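Local structure of globin protein (Ramazzottius varieornatus, 5ZIQ) at residues Asn41-Gly46 with Ser80-Ala85; Glu48-Leu53 with Leu86-Pro91. The protein binds heme in a hexacoordinated state and possibly oxygen, its physiological role being unknown. One frame throughout, in Å; residues are numbered along the deposited sequence. Where two conformers were deposited one is given.

How the contacts relate
Both contacts belong to one crossing of helix 42-56 over helix 79-97, and their centres lie about 6 Å apart. Contact 1 takes the earlier turns of each helix and contact 2 the following ones, so the two merge: CD1 of L50 rests 3.6 Å from N of A85, and CG2 of I89 lies 3.5 Å from O of L42. Contact 1 is the more open end, tied to the iron ligand by the bond between A84 O and H88 ND1; A84 also touches the heme, while the side chain of A85 remains about 9 Å from it between nearest atoms. Contact 2 is buried and reaches the iron through H88, with H116 as the other axial ligand.

Contact 1 (Asn41-Gly46 with Ser80-Ala85); sequences NLESAG and SFEEAA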
ATOM      1  N   ASN A  41     -13.050  -5.295   0.224  1.00 10.25           N
ATOM      2  CA  ASN A  41     -12.727  -5.521   1.635  1.00  9.99           C
ATOM      3  C   ASN A  41     -11.392  -4.866   1.961  1.00  9.78           C
ATOM      4  O   ASN A  41     -10.390  -5.534   2.237  1.00 11.09           O
ATOM      5  CB  ASN A  41     -12.709  -7.025   1.948  1.00 11.21           C
ATOM      6  CG  ASN A  41     -14.071  -7.655   1.745  1.00 10.63           C
ATOM      7  OD1 ASN A  41     -14.937  -7.576   2.621  1.00 14.19           O
ATOM      8  ND2 ASN A  41     -14.294  -8.203   0.567  1.00 13.13           N
ATOM      9  N   LEU A  42     -11.396  -3.538   1.983  1.00  8.71           N
ATOM     10  CA  LEU A  42     -10.136  -2.794   2.188  1.00  8.56           C
ATOM     11  C   LEU A  42      -9.490  -3.046   3.556  1.00  8.91           C
ATOM     12  O   LEU A  42      -8.281  -3.232   3.635  1.00  9.21           O
ATOM     13  CB  LEU A  42     -10.324  -1.283   1.966  1.00 10.04           C
ATOM     14  CG  LEU A  42     -10.427  -0.843   0.493  1.00  9.83           C
ATOM     15  CD1 LEU A  42     -10.804   0.625   0.431  1.00 11.22           C
ATOM     16  CD2 LEU A  42      -9.095  -1.072  -0.251  1.00 11.02           C
ATOM     17  N   GLU A  43     -10.285  -3.077   4.628  1.00  8.88           N
ATOM     18  CA  GLU A  43      -9.713  -3.256   5.951  1.00  8.87           C
ATOM     19  C   GLU A  43      -9.046  -4.639   6.042  1.00  9.25           C
ATOM     20  O   GLU A  43      -7.924  -4.763   6.540  1.00  9.56           O
ATOM     21  CB  GLU A  43     -10.772  -3.085   7.049  1.00  9.31           C
ATOM     22  CG  GLU A  43     -10.164  -3.192   8.454  1.00 10.79           C
ATOM     23  CD  GLU A  43     -11.167  -2.867   9.533  1.00 13.79           C
ATOM     24  OE1 GLU A  43     -12.038  -2.008   9.263  1.00 14.74           O
ATOM     25  OE2 GLU A  43     -11.070  -3.456  10.633  1.00 17.29           O
ATOM     26  N   SER A  44      -9.724  -5.661   5.531  0.70  9.66           N
ATOM     27  CA  SER A  44      -9.148  -6.995   5.486  0.70 10.85           C
ATOM     28  C   SER A  44      -7.838  -7.025   4.708  0.70  9.98           C
ATOM     29  O   SER A  44      -6.873  -7.659   5.151  0.70 10.95           O
ATOM     30  CB  SER A  44     -10.153  -7.966   4.881  0.70 11.46           C
ATOM     31  OG  SER A  44     -11.271  -8.106   5.739  0.70 13.43           O
ATOM     32  N   ALA A  45      -7.793  -6.316   3.582  1.00  9.55           N
ATOM     33  CA  ALA A  45      -6.565  -6.227   2.753  1.00  9.70           C
ATOM     34  C   ALA A  45      -5.425  -5.607   3.556  1.00 10.16           C
ATOM     35  O   ALA A  45      -4.320  -6.111   3.539  1.00 10.58           O
ATOM     36  CB  ALA A  45      -6.830  -5.439   1.478  1.00 12.01           C
ATOM     37  N   GLY A  46      -5.706  -4.507   4.258  1.00  9.59           N
ATOM     38  CA  GLY A  46      -4.717  -3.867   5.117  1.00  9.92           C
ATOM     39  C   GLY A  46      -4.178  -4.796   6.193  1.00  9.65           C
ATOM     40  O   GLY A  46      -2.974  -4.808   6.459  1.00 10.26           O
ATOM     41  N   SER A  80      -6.134  -1.312  17.783  0.70 12.11           N
ATOM     42  CA  SER A  80      -4.930  -0.634  17.297  0.70 12.14           C
ATOM     43  C   SER A  80      -4.450  -1.220  15.977  0.70 11.81           C
ATOM     44  O   SER A  80      -4.010  -0.491  15.090  0.70 13.38           O
ATOM     45  CB  SER A  80      -3.833  -0.643  18.362  0.70 13.38           C
ATOM     46  OG  SER A  80      -4.227   0.182  19.449  0.70 15.44           O
ATOM     47  N   PHE A  81      -4.543  -2.539  15.849  1.00 11.48           N
ATOM     48  CA  PHE A  81      -4.209  -3.199  14.592  1.00 10.67           C
ATOM     49  C   PHE A  81      -5.139  -2.809  13.437  1.00 10.46           C
ATOM     50  O   PHE A  81      -4.653  -2.545  12.326  1.00 11.40           O
ATOM     51  CB  PHE A  81      -4.115  -4.712  14.757  1.00 11.31           C
ATOM     52  CG  PHE A  81      -3.536  -5.399  13.559  1.00 13.30           C
ATOM     53  CD1 PHE A  81      -2.174  -5.267  13.247  1.00 14.23           C
ATOM     54  CD2 PHE A  81      -4.349  -6.140  12.717  1.00 14.06           C
ATOM     55  CE1 PHE A  81      -1.635  -5.902  12.129  1.00 16.29           C
ATOM     56  CE2 PHE A  81      -3.819  -6.786  11.601  1.00 14.78           C
ATOM     57  CZ  PHE A  81      -2.466  -6.660  11.298  1.00 16.22           C
ATOM     58  N   GLU A  82      -6.446  -2.739  13.714  1.00 10.94           N
ATOM     59  CA  GLU A  82      -7.441  -2.255  12.743  1.00 11.07           C
ATOM     60  C   GLU A  82      -7.051  -0.844  12.261  1.00 11.38           C
ATOM     61  O   GLU A  82      -7.066  -0.582  11.052  1.00 12.90           O
ATOM     62  CB  GLU A  82      -8.855  -2.239  13.351  1.00 11.95           C
ATOM     63  CG  GLU A  82      -9.499  -3.597  13.635  1.00 15.04           C
ATOM     64  CD  GLU A  82     -10.562  -3.570  14.754  1.00 19.28           C
ATOM     65  OE1 GLU A  82     -11.020  -2.501  15.214  1.00 18.91           O
ATOM     66  OE2 GLU A  82     -10.937  -4.648  15.227  1.00 26.93           O
ATOM     67  N   GLU A  83      -6.619   0.026  13.196  1.00 10.63           N
ATOM     68  CA  GLU A  83      -6.234   1.400  12.827  1.00 10.19           C
ATOM     69  C   GLU A  83      -5.007   1.386  11.925  1.00 10.29           C
ATOM     70  O   GLU A  83      -4.984   2.081  10.911  1.00 11.02           O
ATOM     71  CB  GLU A  83      -6.024   2.290  14.063  1.00 11.95           C
ATOM     72  CG  GLU A  83      -7.340   2.578  14.780  1.00 13.33           C
ATOM     73  CD  GLU A  83      -7.188   2.996  16.239  1.00 18.91           C
ATOM     74  OE1 GLU A  83      -8.211   3.393  16.832  1.00 22.91           O
ATOM     75  OE2 GLU A  83      -6.082   2.902  16.818  1.00 23.33           O
ATOM     76  N   ALA A  84      -3.999   0.584  12.289  1.00 10.38           N
ATOM     77  CA  ALA A  84      -2.764   0.522  11.506  1.00 10.17           C
ATOM     78  C   ALA A  84      -2.996  -0.100  10.126  1.00 10.14           C
ATOM     79  O   ALA A  84      -2.445   0.361   9.125  1.00 10.90           O
ATOM     80  CB  ALA A  84      -1.685  -0.235  12.274  1.00 11.36           C
ATOM     81  N   ALA A  85      -3.846  -1.119  10.089  1.00 10.10           N
ATOM     82  CA  ALA A  85      -4.191  -1.777   8.835  1.00 10.39           C
ATOM     83  C   ALA A  85      -4.855  -0.787   7.877  1.00 10.91           C
ATOM     84  O   ALA A  85      -4.490  -0.720   6.691  1.00 10.70           O
ATOM     85  CB  ALA A  85      -5.081  -2.977   9.102  1.00 11.00           C
TER
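E43 opens the contact with helix 79-97 by bringing one carboxylate oxygen across the CB-CG stem of E82. With CG anti to the backbone N (chi1 -177°) and the chain extended beyond it, OE2 of E43 is carried out to 3.4 Å from CG of E82 and also touches CB. The carboxylate planes are turned 46° apart and the acids do not meet head-on, as OE2 of E43 and OE1 of E82 stay 4.7 Å apart. Like charges this close would probably raise the proton affinity of one or both acids, an effect that may matter at the pH 4 of these crystals; K47 gives E43 a weak, long ion pair. Further in, the methyl CB of A85 approaches the backbone of helix 42-56, 4.2 Å from O of E43.

One turn on, G46 is where the two backbones almost touch. Its CA lies 4.3 Å from CA of A85 and makes a CA-H...O contact of 3.5 Å with O of A85. The methyl of A85 covers the peptide from the other helix, its CB 3.5 Å from C of G46. Glycine against alanine thus brings main chain against main chain, the close crossing of the B and E helices familiar in globins; here the axes come within 8.9 Å at 98°, nearly perpendicular.

Around this point L42 leans on I89 and D93 further along helix 79-97, while S44 OG is hydrogen-bonded to R76 of helix 72-76. F81 touches K47, L50 and L51 of helix 42-56, its ring edge-to-face with F67, and A84 turns to the heme, F64 and F67.

Contact 2 (Glu48-Leu53 with Leu86-Pro91); sequences EMLLKL and LAHITP. With HEM (protoporphyrin IX containing Fe), chain E.
L50 lays a methyl over the imidazole of H88 in a CH-pi contact: CD2 stands 4.3 Å from the ring centroid, 28° off the normal, and comes nearest to CG at 3.9 Å. The opposite face of the ring has the heme atom C1D above it, offset toward the rim.

NE2 of H88 binds the heme iron at 2.1 Å, and H116 supplies the other axial nitrogen. ND1 of H88 is hydrogen-bonded to A84 O one turn back, which, with the bond to iron, helps fix the ring's rotation with NE2 directed at the metal. This is the globin fold's distal side, helix 79-97 corresponding to the E helix and helix 42-56 to the B helix that backs it; a distal histidine bound to iron makes the heme hexacoordinate. The segment axes cross at 113°, 9.7 Å apart.

Apolar contacts continue away from the ring, where SD of M49 meets CD1 of I89 at 3.6 Å, the two side chains crossing at about a right angle. A bend at chi3 (63°) turns the methyl of M49 away from that line, leaving CE 4.0 Å from O of H88, a buried carbonyl with no polar partner in the model. On the heme, both methyls of L53 pack against the vinyl carbon CBB, CD1 at 3.7 Å, while P91 touches the methyl CMD and the other vinyl.

Hydrogen bonding appears within helix 79-97, which kinks where the N of P91 makes no bond to the preceding turn. There T90 OG1 donates to O of L86 at 2.7 Å from above the carbonyl plane, and T90 N approaches the same oxygen from the opposite face.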
ATOM      1  N   GLU A  48      -4.091  -8.091   6.018  0.50 11.39           N
ATOM      2  CA  GLU A  48      -3.275  -9.060   5.275  0.50 12.29           C
ATOM      3  C   GLU A  48      -1.884  -8.493   4.993  0.50 12.27           C
ATOM      4  O   GLU A  48      -0.877  -9.170   5.201  0.50 12.82           O
ATOM      5  CB  GLU A  48      -3.957  -9.451   3.958  0.50 14.33           C
ATOM      6  CG  GLU A  48      -5.142 -10.390   4.090  0.50 16.65           C
ATOM      7  CD  GLU A  48      -5.719 -10.793   2.744  0.50 20.06           C
ATOM      8  OE1 GLU A  48      -6.486 -11.778   2.693  0.50 22.62           O
ATOM      9  OE2 GLU A  48      -5.410 -10.129   1.730  0.50 21.22           O
ATOM     10  N   MET A  49      -1.841  -7.233   4.564  1.00 11.85           N
ATOM     11  CA  MET A  49      -0.562  -6.578   4.230  1.00 11.57           C
ATOM     12  C   MET A  49       0.371  -6.522   5.407  1.00 12.06           C
ATOM     13  O   MET A  49       1.554  -6.880   5.262  1.00 12.39           O
ATOM     14  CB  MET A  49      -0.785  -5.180   3.710  1.00 13.22           C
ATOM     15  CG  MET A  49      -1.530  -5.187   2.395  1.00 14.57           C
ATOM     16  SD  MET A  49      -2.013  -3.536   1.907  1.00 16.29           S
ATOM     17  CE  MET A  49      -0.348  -2.913   1.746  1.00 10.42           C
ATOM     18  N   LEU A  50      -0.136  -6.041   6.549  1.00 11.91           N
ATOM     19  CA  LEU A  50       0.720  -5.911   7.736  1.00 12.47           C
ATOM     20  C   LEU A  50       1.184  -7.253   8.267  1.00 13.14           C
ATOM     21  O   LEU A  50       2.346  -7.391   8.618  1.00 13.67           O
ATOM     22  CB  LEU A  50       0.068  -5.092   8.854  1.00 13.75           C
ATOM     23  CG  LEU A  50      -0.102  -3.583   8.582  1.00 13.90           C
ATOM     24  CD1 LEU A  50      -0.689  -2.915   9.814  1.00 15.77           C
ATOM     25  CD2 LEU A  50       1.168  -2.856   8.161  1.00 16.35           C
ATOM     26  N   LEU A  51       0.292  -8.243   8.300  1.00 13.19           N
ATOM     27  CA  LEU A  51       0.685  -9.591   8.712  1.00 13.91           C
ATOM     28  C   LEU A  51       1.761 -10.153   7.784  1.00 14.10           C
ATOM     29  O   LEU A  51       2.711 -10.785   8.268  1.00 16.60           O
ATOM     30  CB  LEU A  51      -0.520 -10.533   8.832  1.00 14.37           C
ATOM     31  CG  LEU A  51      -1.531 -10.116   9.902  1.00 14.20           C
ATOM     32  CD1 LEU A  51      -2.750 -11.015   9.859  1.00 18.10           C
ATOM     33  CD2 LEU A  51      -0.937 -10.020  11.319  1.00 17.17           C
ATOM     34  N   LYS A  52       1.662  -9.876   6.481  1.00 13.20           N
ATOM     35  CA  LYS A  52       2.692 -10.322   5.538  1.00 13.76           C
ATOM     36  C   LYS A  52       4.013  -9.593   5.797  1.00 14.05           C
ATOM     37  O   LYS A  52       5.088 -10.214   5.782  1.00 17.08           O
ATOM     38  CB  LYS A  52       2.240 -10.180   4.084  1.00 14.25           C
ATOM     39  CG  LYS A  52       3.196 -10.772   3.057  1.00 14.23           C
ATOM     40  CD  LYS A  52       3.297 -12.286   3.173  1.00 17.17           C
ATOM     41  CE  LYS A  52       3.855 -12.863   1.893  1.00 20.89           C
ATOM     42  NZ  LYS A  52       4.031 -14.334   1.993  1.00 25.15           N
ATOM     43  N   LEU A  53       3.936  -8.287   6.069  1.00 13.04           N
ATOM     44  CA  LEU A  53       5.157  -7.531   6.396  1.00 14.27           C
ATOM     45  C   LEU A  53       5.917  -8.163   7.554  1.00 15.09           C
ATOM     46  O   LEU A  53       7.151  -8.292   7.520  1.00 18.23           O
ATOM     47  CB  LEU A  53       4.817  -6.081   6.737  1.00 14.62           C
ATOM     48  CG  LEU A  53       5.993  -5.147   7.042  1.00 15.25           C
ATOM     49  CD1 LEU A  53       6.873  -4.874   5.821  1.00 17.90           C
ATOM     50  CD2 LEU A  53       5.462  -3.842   7.617  1.00 15.84           C
ATOM     51  N   LEU A  86      -5.797   0.010   8.408  1.00 10.07           N
ATOM     52  CA  LEU A  86      -6.458   1.010   7.578  1.00  9.80           C
ATOM     53  C   LEU A  86      -5.493   2.092   7.120  1.00  9.91           C
ATOM     54  O   LEU A  86      -5.591   2.553   5.995  1.00  9.85           O
ATOM     55  CB  LEU A  86      -7.660   1.613   8.297  1.00 10.59           C
ATOM     56  CG  LEU A  86      -8.834   0.644   8.376  1.00 11.26           C
ATOM     57  CD1 LEU A  86      -9.851   1.169   9.381  1.00 12.53           C
ATOM     58  CD2 LEU A  86      -9.468   0.470   6.995  1.00 11.17           C
ATOM     59  N   ALA A  87      -4.536   2.470   7.986  1.00  9.16           N
ATOM     60  CA  ALA A  87      -3.545   3.486   7.603  1.00  9.15           C
ATOM     61  C   ALA A  87      -2.665   3.008   6.457  1.00 10.06           C
ATOM     62  O   ALA A  87      -2.280   3.807   5.603  1.00 11.49           O
ATOM     63  CB  ALA A  87      -2.684   3.885   8.801  1.00 10.03           C
ATOM     64  N   HIS A  88      -2.430   1.697   6.389  1.00 10.36           N
ATOM     65  CA  HIS A  88      -1.520   1.144   5.386  1.00 11.04           C
ATOM     66  C   HIS A  88      -2.111   0.792   4.040  1.00 12.07           C
ATOM     67  O   HIS A  88      -1.404   0.720   3.041  1.00 17.05           O
ATOM     68  CB  HIS A  88      -0.630   0.075   6.013  1.00 11.21           C
ATOM     69  CG  HIS A  88       0.367   0.718   6.912  1.00 10.67           C
ATOM     70  ND1 HIS A  88       0.035   1.138   8.179  1.00 11.29           N
ATOM     71  CD2 HIS A  88       1.586   1.241   6.650  1.00 10.34           C
ATOM     72  CE1 HIS A  88       1.024   1.841   8.690  1.00 11.34           C
ATOM     73  NE2 HIS A  88       1.976   1.931   7.775  1.00  9.63           N
ATOM     74  N   ILE A  89      -3.426   0.621   4.010  1.00  8.93           N
ATOM     75  CA  ILE A  89      -4.110   0.368   2.753  1.00  9.75           C
ATOM     76  C   ILE A  89      -4.721   1.660   2.183  1.00  9.89           C
ATOM     77  O   ILE A  89      -4.790   1.825   0.971  1.00  9.76           O
ATOM     78  CB  ILE A  89      -5.171  -0.764   2.897  1.00 10.70           C
ATOM     79  CG1 ILE A  89      -5.777  -1.136   1.545  1.00 12.54           C
ATOM     80  CG2 ILE A  89      -6.312  -0.391   3.835  1.00 12.20           C
ATOM     81  CD1 ILE A  89      -4.791  -1.706   0.558  1.00 15.98           C
ATOM     82  N   THR A  90      -5.192   2.542   3.065  1.00  9.82           N
ATOM     83  CA  THR A  90      -5.981   3.696   2.624  1.00  9.87           C
ATOM     84  C   THR A  90      -5.262   4.545   1.567  1.00  8.42           C
ATOM     85  O   THR A  90      -5.887   4.880   0.570  1.00  8.41           O
ATOM     86  CB  THR A  90      -6.470   4.548   3.811  1.00  9.94           C
ATOM     87  OG1 THR A  90      -7.476   3.822   4.541  1.00 11.72           O
ATOM     88  CG2 THR A  90      -7.044   5.884   3.354  1.00 13.21           C
ATOM     89  N   PRO A  91      -3.967   4.878   1.767  1.00  8.29           N
ATOM     90  CA  PRO A  91      -3.350   5.755   0.743  1.00  8.82           C
ATOM     91  C   PRO A  91      -3.292   5.136  -0.657  1.00  9.20           C
ATOM     92  O   PRO A  91      -3.320   5.857  -1.639  1.00  9.82           O
ATOM     93  CB  PRO A  91      -1.937   6.017   1.298  1.00  9.67           C
ATOM     94  CG  PRO A  91      -2.132   5.942   2.765  1.00 10.56           C
ATOM     95  CD  PRO A  91      -3.071   4.757   2.939  1.00  8.35           C
TER
HETATM   96  CHA HEM E1001       2.139   5.533   9.959  0.50 13.79           C
HETATM   97  CHB HEM E1001       5.122   1.737   9.799  0.50 12.58           C
HETATM   98  CHC HEM E1001       5.112   2.168   4.915  0.50 11.33           C
HETATM   99  CHD HEM E1001       0.951   4.620   5.348  0.50 10.15           C
HETATM  100  C1A HEM E1001       2.994   4.528  10.340  0.50 12.99           C
HETATM  101  C2A HEM E1001       3.441   4.298  11.664  0.50 13.81           C
HETATM  102  C3A HEM E1001       4.284   3.228  11.626  0.50 12.82           C
HETATM  103  C4A HEM E1001       4.359   2.783  10.284  0.50 12.68           C
HETATM  104  CMA HEM E1001       4.989   2.610  12.803  0.50 13.73           C
HETATM  105  CAA HEM E1001       3.044   5.104  12.881  0.50 16.70           C
HETATM  106  CBA HEM E1001       2.303   4.237  13.907  0.50 20.81           C
HETATM  107  CGA HEM E1001       0.952   3.839  13.379  0.50 25.11           C
HETATM  108  O1A HEM E1001       0.199   4.700  12.874  0.50 28.02           O
HETATM  109  O2A HEM E1001       0.581   2.650  13.437  0.50 27.28           O
HETATM  110  C1B HEM E1001       5.427   1.560   8.437  0.50 12.57           C
HETATM  111  C2B HEM E1001       6.419   0.670   7.955  0.50 13.60           C
HETATM  112  C3B HEM E1001       6.442   0.773   6.592  0.50 13.02           C
HETATM  113  C4B HEM E1001       5.402   1.760   6.225  0.50 11.61           C
HETATM  114  CMB HEM E1001       7.303  -0.210   8.809  0.50 15.58           C
HETATM  115  CAB HEM E1001       7.308   0.047   5.653  0.50 13.99           C
HETATM  116  CBB HEM E1001       7.488  -1.265   5.807  0.50 15.02           C
HETATM  117  C1C HEM E1001       3.920   2.793   4.580  0.50  9.58           C
HETATM  118  C2C HEM E1001       3.317   2.832   3.320  0.50  9.32           C
HETATM  119  C3C HEM E1001       2.112   3.517   3.460  0.50  9.54           C
HETATM  120  C4C HEM E1001       1.990   3.899   4.816  0.50  9.89           C
HETATM  121  CMC HEM E1001       3.871   2.238   2.053  0.50  9.61           C
HETATM  122  CAC HEM E1001       1.096   3.815   2.435  0.50  9.59           C
HETATM  123  CBC HEM E1001       1.302   3.597   1.153  0.50  9.00           C
HETATM  124  C1D HEM E1001       1.010   5.104   6.654  0.50 10.76           C
HETATM  125  C2D HEM E1001       0.034   6.098   7.135  0.50 11.31           C
HETATM  126  C3D HEM E1001       0.363   6.353   8.416  0.50 12.55           C
HETATM  127  C4D HEM E1001       1.542   5.519   8.710  0.50 12.64           C
HETATM  128  CMD HEM E1001      -1.099   6.700   6.333  0.50 10.64           C
HETATM  129  CAD HEM E1001      -0.340   7.314   9.357  0.50 14.87           C
HETATM  130  CBD HEM E1001       0.475   8.599   9.419  0.50 18.95           C
HETATM  131  CGD HEM E1001      -0.160   9.609  10.342  0.50 21.64           C
HETATM  132  O1D HEM E1001      -1.350   9.463  10.693  0.50 22.65           O
HETATM  133  O2D HEM E1001       0.502  10.595  10.753  0.50 21.66           O
HETATM  134  NA  HEM E1001       3.591   3.618   9.502  0.50 12.07           N
HETATM  135  NB  HEM E1001       4.887   2.176   7.384  0.50 11.79           N
HETATM  136  NC  HEM E1001       3.108   3.456   5.461  0.50  9.82           N
HETATM  137  ND  HEM E1001       1.890   4.786   7.629  0.50 11.92           N
HETATM  138 FE   HEM E1001       3.338   3.547   7.517  0.50 10.96          FE